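Local structure of elongation factor 1-beta (Pyrococcus horikoshii OT-3, 7CSL) at residues D22-K27 / V51-Y56. The protein probably promotes the exchange of GDP for GTP on elongation factor 1-alpha, regenerating the active form that carries aminoacyl-tRNA to the ribosome. Numbering follows the deposited sequence.
Sequences DELEEK and VALKFY
Leu24 and Leu53 meet methyl to methyl, CD2 of Leu24 lying 3.8 Å from CD2 of Leu53, where the first helix of this alpha-beta sandwich sits on its antiparallel sheet. Helices 21-29 and 67-75 lie over one face of four strands in the order 2-3-1-4, the ferredoxin-like arrangement of EF-1-beta exchange domains, and strand 50-59 is an inner strand of that sheet. Segments 22-27 and 51-56 run in nearly the same direction, their axes 27° apart and 10.3 Å from each other at closest approach.

The tight part is the buried leucine pair. Leu24 holds CG opposite its own backbone N (chi1 174°), which carries the branch toward the strand; Leu53, whose CB already points at the helix, brings up a single methyl. That CD2 touches Leu24 CG as well and reaches the helix backbone, 3.9 Å from Glu25 N. Leu21 and Leu28 of the same helix also pack on Leu53, so Leu53 is packed against three leucines of the helix.

Glu25 marks the looser flank, open to solvent in part at its carboxylate. Its CB stays 4.3 Å from Leu53 CD2, and its extended chain (chi1 -174°) carries the carboxylate away from the leucines to salt bridges with Arg43 and Lys29, OE1 taking the former and OE2 the latter. Arg43 also pairs with Asp22, tying the helix to the neighbouring strand 37-47. No hydrogen bond joins the two segments; their own contact is van der Waals. The Phe55 ring, buried and also meeting Phe74 of the second helix, comes up to Glu25 with its CZ end at longer distances: CZ is 4.4 Å from Glu25 CG, and Glu25 O lies at the ring edge, close to the ring plane, 4.2 Å from Phe55 CZ.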
ATOM      1  N   ASP C  22       1.131  28.235  -6.908  1.00 49.95           N
ATOM      2  CA  ASP C  22       2.353  28.440  -7.731  1.00 50.27           C
ATOM      3  C   ASP C  22       3.567  28.786  -6.838  1.00 50.08           C
ATOM      4  O   ASP C  22       4.699  28.304  -7.038  1.00 53.63           O
ATOM      5  CB  ASP C  22       2.130  29.525  -8.810  1.00 56.10           C
ATOM      6  CG  ASP C  22       1.017  29.163  -9.816  1.00 60.53           C
ATOM      7  OD1 ASP C  22       0.840  27.969 -10.161  1.00 61.43           O
ATOM      8  OD2 ASP C  22       0.302  30.076 -10.256  1.00 58.83           O
ATOM      9  N   GLU C  23       3.310  29.605  -5.831  1.00 45.48           N
ATOM     10  CA  GLU C  23       4.322  30.034  -4.886  1.00 45.62           C
ATOM     11  C   GLU C  23       4.754  28.875  -4.003  1.00 43.16           C
ATOM     12  O   GLU C  23       5.947  28.711  -3.735  1.00 42.55           O
ATOM     13  CB  GLU C  23       3.747  31.159  -4.034  1.00 48.16           C
ATOM     14  CG  GLU C  23       4.682  31.777  -3.015  1.00 59.51           C
ATOM     15  CD  GLU C  23       3.994  32.892  -2.231  1.00 64.17           C
ATOM     16  OE1 GLU C  23       4.121  32.893  -0.989  1.00 71.51           O
ATOM     17  OE2 GLU C  23       3.304  33.740  -2.854  1.00 60.38           O
ATOM     18  N   LEU C  24       3.764  28.091  -3.561  1.00 45.69           N
ATOM     19  CA  LEU C  24       3.969  26.946  -2.688  1.00 43.81           C
ATOM     20  C   LEU C  24       4.728  25.827  -3.428  1.00 44.04           C
ATOM     21  O   LEU C  24       5.730  25.285  -2.920  1.00 38.74           O
ATOM     22  CB  LEU C  24       2.618  26.437  -2.116  1.00 41.44           C
ATOM     23  CG  LEU C  24       2.712  25.146  -1.311  1.00 39.14           C
ATOM     24  CD1 LEU C  24       3.534  25.398  -0.047  1.00 41.14           C
ATOM     25  CD2 LEU C  24       1.352  24.602  -0.935  1.00 43.85           C
ATOM     26  N   GLU C  25       4.307  25.526  -4.645  1.00 46.02           N
ATOM     27  CA  GLU C  25       5.039  24.552  -5.468  1.00 50.88           C
ATOM     28  C   GLU C  25       6.511  24.894  -5.570  1.00 49.69           C
ATOM     29  O   GLU C  25       7.362  24.043  -5.338  1.00 48.37           O
ATOM     30  CB  GLU C  25       4.446  24.488  -6.860  1.00 52.43           C
ATOM     31  CG  GLU C  25       5.030  23.404  -7.762  1.00 52.67           C
ATOM     32  CD  GLU C  25       4.333  23.368  -9.098  1.00 57.32           C
ATOM     33  OE1 GLU C  25       3.118  23.660  -9.107  1.00 54.93           O
ATOM     34  OE2 GLU C  25       4.990  23.053 -10.122  1.00 59.46           O
ATOM     35  N   GLU C  26       6.791  26.150  -5.910  1.00 50.05           N
ATOM     36  CA  GLU C  26       8.159  26.625  -6.088  1.00 50.74           C
ATOM     37  C   GLU C  26       8.996  26.432  -4.821  1.00 47.40           C
ATOM     38  O   GLU C  26      10.187  26.137  -4.922  1.00 49.82           O
ATOM     39  CB  GLU C  26       8.178  28.111  -6.525  1.00 57.08           C
ATOM     40  CG  GLU C  26       9.497  28.561  -7.153  1.00 64.68           C
ATOM     41  CD  GLU C  26       9.762  30.066  -7.045  1.00 73.32           C
ATOM     42  OE1 GLU C  26       8.975  30.864  -7.610  1.00 66.15           O
ATOM     43  OE2 GLU C  26      10.777  30.449  -6.408  1.00 72.12           O
ATOM     44  N   LYS C  27       8.383  26.652  -3.651  1.00 47.78           N
ATOM     45  CA  LYS C  27       9.073  26.548  -2.356  1.00 49.45           C
ATOM     46  C   LYS C  27       9.349  25.111  -1.982  1.00 48.32           C
ATOM     47  O   LYS C  27      10.421  24.766  -1.437  1.00 43.42           O
ATOM     48  CB  LYS C  27       8.254  27.198  -1.218  1.00 53.93           C
ATOM     49  CG  LYS C  27       8.597  28.667  -0.959  1.00 61.58           C
ATOM     50  CD  LYS C  27       7.400  29.482  -0.484  1.00 68.69           C
ATOM     51  CE  LYS C  27       7.802  30.833   0.117  1.00 74.36           C
ATOM     52  NZ  LYS C  27       7.758  30.832   1.614  1.00 78.70           N
ATOM     53  N   VAL C  51      -6.931  22.448  -2.863  1.00 38.80           N
ATOM     54  CA  VAL C  51      -6.272  21.755  -3.952  1.00 40.09           C
ATOM     55  C   VAL C  51      -4.976  21.166  -3.411  1.00 43.65           C
ATOM     56  O   VAL C  51      -4.141  21.892  -2.916  1.00 34.84           O
ATOM     57  CB  VAL C  51      -6.035  22.700  -5.121  1.00 41.20           C
ATOM     58  CG1 VAL C  51      -5.289  21.984  -6.250  1.00 46.62           C
ATOM     59  CG2 VAL C  51      -7.394  23.225  -5.634  1.00 43.66           C
ATOM     60  N   ALA C  52      -4.841  19.844  -3.475  1.00 43.25           N
ATOM     61  CA  ALA C  52      -3.566  19.191  -3.143  1.00 40.46           C
ATOM     62  C   ALA C  52      -2.549  19.328  -4.300  1.00 42.13           C
ATOM     63  O   ALA C  52      -2.914  19.425  -5.489  1.00 42.45           O
ATOM     64  CB  ALA C  52      -3.793  17.732  -2.817  1.00 38.01           C
ATOM     65  N   LEU C  53      -1.283  19.396  -3.924  1.00 38.02           N
ATOM     66  CA  LEU C  53      -0.149  19.259  -4.837  1.00 39.28           C
ATOM     67  C   LEU C  53       0.366  17.822  -4.641  1.00 41.22           C
ATOM     68  O   LEU C  53       0.669  17.419  -3.513  1.00 42.25           O
ATOM     69  CB  LEU C  53       0.948  20.231  -4.489  1.00 41.32           C
ATOM     70  CG  LEU C  53       0.951  21.701  -4.970  1.00 45.82           C
ATOM     71  CD1 LEU C  53      -0.400  22.338  -5.024  1.00 48.03           C
ATOM     72  CD2 LEU C  53       1.877  22.497  -4.076  1.00 47.06           C
ATOM     73  N   LYS C  54       0.470  17.078  -5.735  1.00 42.01           N
ATOM     74  CA  LYS C  54       1.020  15.714  -5.737  1.00 40.19           C
ATOM     75  C   LYS C  54       2.368  15.677  -6.451  1.00 36.57           C
ATOM     76  O   LYS C  54       2.458  15.841  -7.648  1.00 33.21           O
ATOM     77  CB  LYS C  54       0.006  14.755  -6.344  1.00 49.12           C
ATOM     78  CG  LYS C  54      -1.104  14.413  -5.354  1.00 51.05           C
ATOM     79  CD  LYS C  54      -2.315  13.801  -6.048  1.00 59.18           C
ATOM     80  CE  LYS C  54      -2.059  12.442  -6.672  1.00 60.61           C
ATOM     81  NZ  LYS C  54      -1.779  12.507  -8.136  1.00 67.41           N
ATOM     82  N   PHE C  55       3.418  15.538  -5.647  1.00 33.70           N
ATOM     83  CA  PHE C  55       4.797  15.465  -6.068  1.00 33.60           C
ATOM     84  C   PHE C  55       5.232  14.024  -6.350  1.00 32.88           C
ATOM     85  O   PHE C  55       5.223  13.190  -5.464  1.00 35.91           O
ATOM     86  CB  PHE C  55       5.694  16.048  -4.969  1.00 32.03           C
ATOM     87  CG  PHE C  55       5.609  17.555  -4.853  1.00 34.06           C
ATOM     88  CD1 PHE C  55       4.512  18.157  -4.273  1.00 35.48           C
ATOM     89  CD2 PHE C  55       6.635  18.367  -5.329  1.00 36.96           C
ATOM     90  CE1 PHE C  55       4.449  19.537  -4.167  1.00 38.22           C
ATOM     91  CE2 PHE C  55       6.579  19.740  -5.229  1.00 34.24           C
ATOM     92  CZ  PHE C  55       5.486  20.325  -4.674  1.00 36.99           C
ATOM     93  N   TYR C  56       5.638  13.765  -7.581  1.00 34.60           N
ATOM     94  CA  TYR C  56       6.168  12.464  -8.001  1.00 32.32           C
ATOM     95  C   TYR C  56       7.671  12.498  -7.744  1.00 36.32           C
ATOM     96  O   TYR C  56       8.468  12.853  -8.619  1.00 42.56           O
ATOM     97  CB  TYR C  56       5.789  12.188  -9.440  1.00 38.66           C
ATOM     98  CG  TYR C  56       4.309  11.968  -9.569  1.00 36.11           C
ATOM     99  CD1 TYR C  56       3.402  13.025  -9.371  1.00 37.63           C
ATOM    100  CD2 TYR C  56       3.796  10.713  -9.827  1.00 42.25           C
ATOM    101  CE1 TYR C  56       2.032  12.825  -9.421  1.00 42.03           C
ATOM    102  CE2 TYR C  56       2.410  10.502  -9.913  1.00 40.76           C
ATOM    103  CZ  TYR C  56       1.531  11.568  -9.709  1.00 42.60           C
ATOM    104  OH  TYR C  56       0.146  11.399  -9.779  1.00 48.60           O
TER